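Local coordinates for thioesterase domain-containing protein (Pseudomonas aeruginosa, PDB 1ZKI) that is a hotdog-fold thioesterase that probably hydrolyses acyl-CoA thioesters, at residues L57-H70 with C96-V110. Sequence-based numbering, arbitrary orientation.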
ATOM      1  N   LEU A  57      13.061   6.609  -6.359  1.00 11.15           N
ATOM      2  CA  LEU A  57      13.149   6.952  -4.955  1.00 11.80           C
ATOM      3  C   LEU A  57      12.484   5.879  -4.091  1.00 12.57           C
ATOM      4  O   LEU A  57      13.103   5.366  -3.130  1.00 12.12           O
ATOM      5  CB  LEU A  57      12.491   8.305  -4.732  1.00 11.99           C
ATOM      6  CG  LEU A  57      12.203   8.682  -3.280  1.00 11.68           C
ATOM      7  CD1 LEU A  57      13.521   8.833  -2.498  1.00 11.99           C
ATOM      8  CD2 LEU A  57      11.391   9.976  -3.274  1.00 11.24           C
HETATM    9  N   MSE A  58      11.250   5.509  -4.440  1.00 13.75           N
HETATM   10  CA  MSE A  58      10.535   4.511  -3.661  1.00 15.44           C
HETATM   11  C   MSE A  58      11.254   3.152  -3.636  1.00 14.54           C
HETATM   12  O   MSE A  58      11.433   2.566  -2.577  1.00 13.75           O
HETATM   13  CB  MSE A  58       9.100   4.341  -4.175  1.00 15.31           C
HETATM   14  CG  MSE A  58       8.308   3.371  -3.322  1.00 16.73           C
HETATM   15 SE   MSE A  58       6.466   3.418  -3.889  1.00 25.80          SE
HETATM   16  CE  MSE A  58       6.082   5.245  -3.300  1.00 18.24           C
ATOM     17  N   ASP A  59      11.671   2.670  -4.802  1.00 13.60           N
ATOM     18  CA  ASP A  59      12.342   1.362  -4.885  1.00 14.11           C
ATOM     19  C   ASP A  59      13.618   1.341  -4.018  1.00 13.88           C
ATOM     20  O   ASP A  59      13.885   0.374  -3.277  1.00 14.15           O
ATOM     21  CB  ASP A  59      12.658   1.027  -6.346  1.00 14.52           C
ATOM     22  CG  ASP A  59      13.375  -0.302  -6.488  1.00 19.49           C
ATOM     23  OD1 ASP A  59      12.797  -1.352  -6.127  1.00 22.47           O
ATOM     24  OD2 ASP A  59      14.539  -0.290  -6.901  1.00 26.56           O
ATOM     25  N   VAL A  60      14.401   2.415  -4.090  1.00 12.70           N
ATOM     26  CA  VAL A  60      15.621   2.501  -3.294  1.00 12.43           C
ATOM     27  C   VAL A  60      15.330   2.507  -1.792  1.00 11.85           C
ATOM     28  O   VAL A  60      15.992   1.801  -1.031  1.00 12.17           O
ATOM     29  CB  VAL A  60      16.492   3.692  -3.724  1.00 12.51           C
ATOM     30  CG1 VAL A  60      17.609   3.960  -2.713  1.00 14.55           C
ATOM     31  CG2 VAL A  60      17.080   3.417  -5.154  1.00 13.01           C
ATOM     32  N   THR A  61      14.357   3.312  -1.376  1.00 10.99           N
ATOM     33  CA  THR A  61      13.975   3.381   0.040  1.00 10.75           C
ATOM     34  C   THR A  61      13.472   2.021   0.546  1.00 10.72           C
ATOM     35  O   THR A  61      13.822   1.590   1.638  1.00 10.18           O
ATOM     36  CB  THR A  61      12.894   4.462   0.286  1.00 11.09           C
ATOM     37  OG1 THR A  61      13.295   5.681  -0.356  1.00 10.76           O
ATOM     38  CG2 THR A  61      12.755   4.729   1.793  1.00 10.71           C
HETATM   39  N   MSE A  62      12.637   1.358  -0.254  1.00 11.37           N
HETATM   40  CA  MSE A  62      12.161   0.016   0.092  1.00 13.22           C
HETATM   41  C   MSE A  62      13.316  -0.982   0.228  1.00 11.64           C
HETATM   42  O   MSE A  62      13.328  -1.768   1.157  1.00 11.90           O
HETATM   43  CB  MSE A  62      11.143  -0.473  -0.934  1.00 11.62           C
HETATM   44  CG  MSE A  62       9.822   0.257  -0.874  1.00 11.03           C
HETATM   45 SE   MSE A  62       8.743  -0.501  -2.380  1.00 23.81          SE
HETATM   46  CE  MSE A  62       6.987   0.057  -1.754  1.00 15.59           C
ATOM     47  N   GLY A  63      14.296  -0.932  -0.680  1.00 11.72           N
ATOM     48  CA  GLY A  63      15.469  -1.810  -0.585  1.00 11.59           C
ATOM     49  C   GLY A  63      16.245  -1.607   0.713  1.00 11.89           C
ATOM     50  O   GLY A  63      16.696  -2.572   1.343  1.00 12.28           O
ATOM     51  N   LEU A  64      16.402  -0.341   1.100  1.00 11.25           N
ATOM     52  CA  LEU A  64      17.108   0.022   2.325  1.00 11.09           C
ATOM     53  C   LEU A  64      16.336  -0.419   3.571  1.00 11.39           C
ATOM     54  O   LEU A  64      16.925  -0.873   4.549  1.00 11.04           O
ATOM     55  CB  LEU A  64      17.383   1.527   2.333  1.00 11.67           C
ATOM     56  CG  LEU A  64      18.511   2.002   1.398  1.00 12.12           C
ATOM     57  CD1 LEU A  64      18.637   3.538   1.493  1.00 13.22           C
ATOM     58  CD2 LEU A  64      19.841   1.320   1.738  1.00 13.42           C
ATOM     59  N   ALA A  65      15.005  -0.292   3.532  1.00 11.37           N
ATOM     60  CA  ALA A  65      14.165  -0.813   4.612  1.00 11.55           C
ATOM     61  C   ALA A  65      14.353  -2.323   4.745  1.00 12.56           C
ATOM     62  O   ALA A  65      14.504  -2.827   5.850  1.00 12.17           O
ATOM     63  CB  ALA A  65      12.684  -0.467   4.381  1.00 11.12           C
ATOM     64  N   CYS A  66      14.386  -3.036   3.616  1.00 12.27           N
ATOM     65  CA  CYS A  66      14.642  -4.481   3.644  1.00 14.13           C
ATOM     66  C   CYS A  66      15.997  -4.786   4.252  1.00 14.68           C
ATOM     67  O   CYS A  66      16.107  -5.641   5.116  1.00 14.58           O
ATOM     68  CB  CYS A  66      14.539  -5.073   2.255  1.00 14.13           C
ATOM     69  SG  CYS A  66      12.837  -5.144   1.765  1.00 18.22           S
ATOM     70  N   SER A  67      17.018  -4.054   3.820  1.00 15.07           N
ATOM     71  CA  SER A  67      18.353  -4.239   4.366  1.00 15.96           C
ATOM     72  C   SER A  67      18.404  -3.973   5.868  1.00 16.42           C
ATOM     73  O   SER A  67      19.162  -4.627   6.594  1.00 17.10           O
ATOM     74  CB  SER A  67      19.342  -3.353   3.624  1.00 15.45           C
ATOM     75  OG  SER A  67      19.502  -3.832   2.297  1.00 17.02           O
ATOM     76  N   SER A  68      17.588  -3.043   6.355  1.00 17.12           N
ATOM     77  CA  SER A  68      17.603  -2.753   7.792  1.00 18.10           C
ATOM     78  C   SER A  68      16.919  -3.865   8.584  1.00 18.58           C
ATOM     79  O   SER A  68      17.137  -3.995   9.789  1.00 19.51           O
ATOM     80  CB  SER A  68      16.960  -1.407   8.087  1.00 18.29           C
ATOM     81  OG  SER A  68      15.559  -1.479   7.943  1.00 19.89           O
ATOM     82  N   SER A  69      16.110  -4.669   7.898  1.00 18.99           N
ATOM     83  CA  SER A  69      15.422  -5.809   8.500  1.00 19.45           C
ATOM     84  C   SER A  69      16.301  -7.059   8.505  1.00 19.79           C
ATOM     85  O   SER A  69      16.488  -7.687   9.559  1.00 19.69           O
ATOM     86  CB  SER A  69      14.125  -6.093   7.732  1.00 19.49           C
ATOM     87  OG  SER A  69      13.505  -7.268   8.212  1.00 21.34           O
ATOM     88  N   HIS A  70      16.828  -7.435   7.338  1.00 19.80           N
ATOM     89  CA  HIS A  70      17.664  -8.648   7.246  1.00 20.55           C
ATOM     90  C   HIS A  70      19.166  -8.427   7.494  1.00 21.10           C
ATOM     91  O   HIS A  70      19.937  -9.397   7.613  1.00 21.52           O
ATOM     92  CB  HIS A  70      17.418  -9.443   5.947  1.00 20.30           C
ATOM     93  CG  HIS A  70      17.609  -8.659   4.685  1.00 19.99           C
ATOM     94  ND1 HIS A  70      18.812  -8.083   4.328  1.00 19.29           N
ATOM     95  CD2 HIS A  70      16.757  -8.411   3.660  1.00 17.82           C
ATOM     96  CE1 HIS A  70      18.681  -7.483   3.157  1.00 20.24           C
ATOM     97  NE2 HIS A  70      17.442  -7.665   2.730  1.00 19.66           N
ATOM     98  N   CYS A  96      10.904  10.014   1.125  1.00 11.03           N
ATOM     99  CA  CYS A  96      10.246   8.714   1.086  1.00 11.07           C
ATOM    100  C   CYS A  96      10.559   7.969   2.370  1.00 11.33           C
ATOM    101  O   CYS A  96      11.726   7.888   2.785  1.00 10.79           O
ATOM    102  CB  CYS A  96      10.715   7.920  -0.117  1.00 11.23           C
ATOM    103  SG  CYS A  96       9.928   6.272  -0.207  1.00 13.66           S
ATOM    104  N   VAL A  97       9.515   7.451   3.014  1.00 11.56           N
ATOM    105  CA  VAL A  97       9.686   6.550   4.154  1.00 11.50           C
ATOM    106  C   VAL A  97       9.095   5.194   3.773  1.00 11.99           C
ATOM    107  O   VAL A  97       7.933   5.120   3.339  1.00 12.05           O
ATOM    108  CB  VAL A  97       9.002   7.096   5.427  1.00 11.61           C
ATOM    109  CG1 VAL A  97       9.141   6.093   6.580  1.00 13.16           C
ATOM    110  CG2 VAL A  97       9.605   8.457   5.795  1.00 12.21           C
ATOM    111  N   ALA A  98       9.898   4.139   3.916  1.00 11.58           N
ATOM    112  CA  ALA A  98       9.459   2.790   3.606  1.00 12.26           C
ATOM    113  C   ALA A  98       9.512   1.955   4.881  1.00 12.89           C
ATOM    114  O   ALA A  98      10.376   2.170   5.742  1.00 13.05           O
ATOM    115  CB  ALA A  98      10.335   2.163   2.522  1.00 11.93           C
ATOM    116  N   ARG A  99       8.577   1.010   4.989  1.00 13.06           N
ATOM    117  CA  ARG A  99       8.422   0.196   6.178  1.00 14.70           C
ATOM    118  C   ARG A  99       8.151  -1.246   5.776  1.00 13.08           C
ATOM    119  O   ARG A  99       7.207  -1.512   5.024  1.00 12.74           O
ATOM    120  CB  ARG A  99       7.245   0.736   6.993  1.00 14.83           C
ATOM    121  CG  ARG A  99       7.069   0.099   8.351  1.00 19.35           C
ATOM    122  CD  ARG A  99       5.952   0.833   9.133  1.00 19.76           C
ATOM    123  NE  ARG A  99       6.257   2.265   9.246  1.00 28.75           N
ATOM    124  CZ  ARG A  99       7.007   2.822  10.204  1.00 31.47           C
ATOM    125  NH1 ARG A  99       7.539   2.083  11.179  1.00 32.20           N
ATOM    126  NH2 ARG A  99       7.227   4.136  10.188  1.00 32.83           N
ATOM    127  N   VAL A 100       8.971  -2.164   6.271  1.00 11.63           N
ATOM    128  CA  VAL A 100       8.729  -3.593   6.079  1.00 11.27           C
ATOM    129  C   VAL A 100       7.474  -4.005   6.870  1.00 11.36           C
ATOM    130  O   VAL A 100       7.393  -3.796   8.101  1.00 10.41           O
ATOM    131  CB  VAL A 100       9.939  -4.428   6.558  1.00 11.81           C
ATOM    132  CG1 VAL A 100       9.657  -5.905   6.408  1.00 11.26           C
ATOM    133  CG2 VAL A 100      11.223  -4.028   5.772  1.00 11.84           C
ATOM    134  N   LEU A 101       6.504  -4.578   6.163  1.00 10.57           N
ATOM    135  CA  LEU A 101       5.246  -5.036   6.786  1.00 11.23           C
ATOM    136  C   LEU A 101       5.322  -6.505   7.175  1.00 11.47           C
ATOM    137  O   LEU A 101       4.616  -6.958   8.086  1.00 10.62           O
ATOM    138  CB  LEU A 101       4.082  -4.873   5.811  1.00 11.37           C
ATOM    139  CG  LEU A 101       3.779  -3.430   5.401  1.00 11.86           C
ATOM    140  CD1 LEU A 101       2.619  -3.347   4.419  1.00 14.04           C
ATOM    141  CD2 LEU A 101       3.512  -2.575   6.614  1.00 15.29           C
ATOM    142  N   HIS A 102       6.140  -7.258   6.449  0.50 11.58           N
ATOM    143  CA  HIS A 102       6.381  -8.656   6.773  0.50 12.31           C
ATOM    144  C   HIS A 102       7.743  -9.090   6.264  0.50 12.85           C
ATOM    145  O   HIS A 102       8.121  -8.794   5.136  0.50 12.54           O
ATOM    146  CB  HIS A 102       5.295  -9.555   6.190  0.50 12.67           C
ATOM    147  CG  HIS A 102       5.369 -10.970   6.671  0.50 12.75           C
ATOM    148  ND1 HIS A 102       4.871 -11.370   7.892  0.50 14.24           N
ATOM    149  CD2 HIS A 102       5.885 -12.080   6.092  0.50 13.85           C
ATOM    150  CE1 HIS A 102       5.074 -12.667   8.044  0.50 14.33           C
ATOM    151  NE2 HIS A 102       5.691 -13.121   6.969  0.50 15.06           N
ATOM    152  N   ALA A 103       8.482  -9.781   7.119  1.00 13.38           N
ATOM    153  CA  ALA A 103       9.778 -10.337   6.733  1.00 14.89           C
ATOM    154  C   ALA A 103       9.722 -11.843   6.911  1.00 16.40           C
ATOM    155  O   ALA A 103       9.842 -12.341   8.030  1.00 16.91           O
ATOM    156  CB  ALA A 103      10.894  -9.722   7.553  1.00 14.69           C
ATOM    157  N   GLY A 104       9.482 -12.562   5.816  1.00 17.21           N
ATOM    158  CA  GLY A 104       9.447 -14.018   5.837  1.00 18.86           C
ATOM    159  C   GLY A 104      10.809 -14.579   5.471  1.00 19.76           C
ATOM    160  O   GLY A 104      11.723 -13.818   5.144  1.00 19.87           O
ATOM    161  N   ARG A 105      10.950 -15.905   5.514  1.00 20.68           N
ATOM    162  CA  ARG A 105      12.223 -16.535   5.146  1.00 21.99           C
ATOM    163  C   ARG A 105      12.540 -16.357   3.656  1.00 21.33           C
ATOM    164  O   ARG A 105      13.709 -16.287   3.274  1.00 21.71           O
ATOM    165  CB  ARG A 105      12.291 -18.019   5.587  1.00 22.53           C
ATOM    166  CG  ARG A 105      11.303 -18.971   4.899  1.00 24.34           C
ATOM    167  CD  ARG A 105      11.079 -20.275   5.694  1.00 24.39           C
ATOM    168  NE  ARG A 105      12.199 -21.223   5.644  1.00 29.69           N
ATOM    169  CZ  ARG A 105      12.093 -22.531   5.910  1.00 31.40           C
ATOM    170  NH1 ARG A 105      13.166 -23.321   5.850  1.00 32.06           N
ATOM    171  NH2 ARG A 105      10.914 -23.063   6.228  1.00 32.39           N
ATOM    172  N   ARG A 106      11.504 -16.235   2.830  1.00 20.91           N
ATOM    173  CA  ARG A 106      11.701 -16.166   1.382  1.00 20.76           C
ATOM    174  C   ARG A 106      11.275 -14.849   0.737  1.00 20.08           C
ATOM    175  O   ARG A 106      11.783 -14.483  -0.330  1.00 20.03           O
ATOM    176  CB  ARG A 106      10.995 -17.335   0.705  1.00 21.29           C
ATOM    177  CG  ARG A 106      11.665 -18.667   0.967  1.00 23.43           C
ATOM    178  CD  ARG A 106      10.891 -19.789   0.333  1.00 26.95           C
ATOM    179  NE  ARG A 106      10.442 -19.438  -1.015  1.00 29.99           N
ATOM    180  CZ  ARG A 106       9.650 -20.205  -1.760  1.00 31.42           C
ATOM    181  NH1 ARG A 106       9.224 -21.378  -1.294  1.00 31.12           N
ATOM    182  NH2 ARG A 106       9.291 -19.804  -2.972  1.00 31.54           N
ATOM    183  N   SER A 107      10.359 -14.134   1.378  1.00 18.63           N
ATOM    184  CA  SER A 107       9.918 -12.859   0.831  1.00 17.80           C
ATOM    185  C   SER A 107       9.655 -11.819   1.900  1.00 17.03           C
ATOM    186  O   SER A 107       9.407 -12.151   3.065  1.00 17.31           O
ATOM    187  CB  SER A 107       8.676 -13.049  -0.049  1.00 18.35           C
ATOM    188  OG  SER A 107       7.594 -13.540   0.719  1.00 21.10           O
ATOM    189  N   LEU A 108       9.726 -10.560   1.484  1.00 15.20           N
ATOM    190  CA  LEU A 108       9.385  -9.441   2.336  1.00 14.11           C
ATOM    191  C   LEU A 108       8.345  -8.591   1.622  1.00 13.11           C
ATOM    192  O   LEU A 108       8.395  -8.428   0.407  1.00 12.64           O
ATOM    193  CB  LEU A 108      10.609  -8.581   2.672  1.00 14.24           C
ATOM    194  CG  LEU A 108      11.871  -9.203   3.274  1.00 15.11           C
ATOM    195  CD1 LEU A 108      12.878  -9.518   2.166  1.00 15.15           C
ATOM    196  CD2 LEU A 108      12.482  -8.262   4.292  1.00 15.70           C
ATOM    197  N   VAL A 109       7.393  -8.067   2.386  1.00 11.45           N
ATOM    198  CA  VAL A 109       6.435  -7.105   1.867  1.00 11.34           C
ATOM    199  C   VAL A 109       6.743  -5.751   2.491  1.00 11.45           C
ATOM    200  O   VAL A 109       6.957  -5.644   3.720  1.00 11.18           O
ATOM    201  CB  VAL A 109       4.997  -7.509   2.195  1.00 11.44           C
ATOM    202  CG1 VAL A 109       3.997  -6.535   1.555  1.00 12.50           C
ATOM    203  CG2 VAL A 109       4.733  -8.945   1.725  1.00 11.53           C
ATOM    204  N   VAL A 110       6.745  -4.721   1.652  1.00 10.81           N
ATOM    205  CA  VAL A 110       7.151  -3.380   2.083  1.00 11.91           C
ATOM    206  C   VAL A 110       6.177  -2.352   1.531  1.00 12.17           C
ATOM    207  O   VAL A 110       5.671  -2.528   0.412  1.00 12.09           O
ATOM    208  CB  VAL A 110       8.587  -3.019   1.569  1.00 11.29           C
ATOM    209  CG1 VAL A 110       9.099  -1.721   2.211  1.00 11.38           C
ATOM    210  CG2 VAL A 110       9.563  -4.146   1.830  1.00 14.87           C
TER
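Thr61 lies directly over Cys96 and Ala98 where helix 57-70 packs on strand 96-100. With chi1 at -48°, its two branches part: OG1 turns to Cys96, 3.4 Å from SG, while CG2 reaches 3.6 Å from Ala98 CB. The hydroxyl donates to Leu57 O from above the carbonyl plane, and Thr61 N donates to the same oxygen; two bonds grip that carbonyl, and the buried OG1 has its donor bond within the helix. Leu57, one turn earlier, covers the same Cys96, its branch point CG 3.6 Å from Cys96 CB. The helix is the sausage of the hotdog fold, wrapped by the antiparallel sheet to which strands 96-100 and 107-110 belong; it runs 41° from the former, the axes 7.2 Å apart at their closest. Ala65 and Ala98 meet at mid-contact, CB to CB 4.0 Å, and Val100 CG2 packs against the Ala65 carbonyl, 3.5 Å from Ala65 O. Met62, present as selenomethionine and extended beyond CG, slides past Val110 in the opposite direction and brings CE to 3.6 Å from Val110 O. One turn on, Cys66 SG presses against Val110 CG2 at 3.4 Å, with Leu108 CD2 beside it and Phe128 of strand 119-130 touching both Met62 and Cys66.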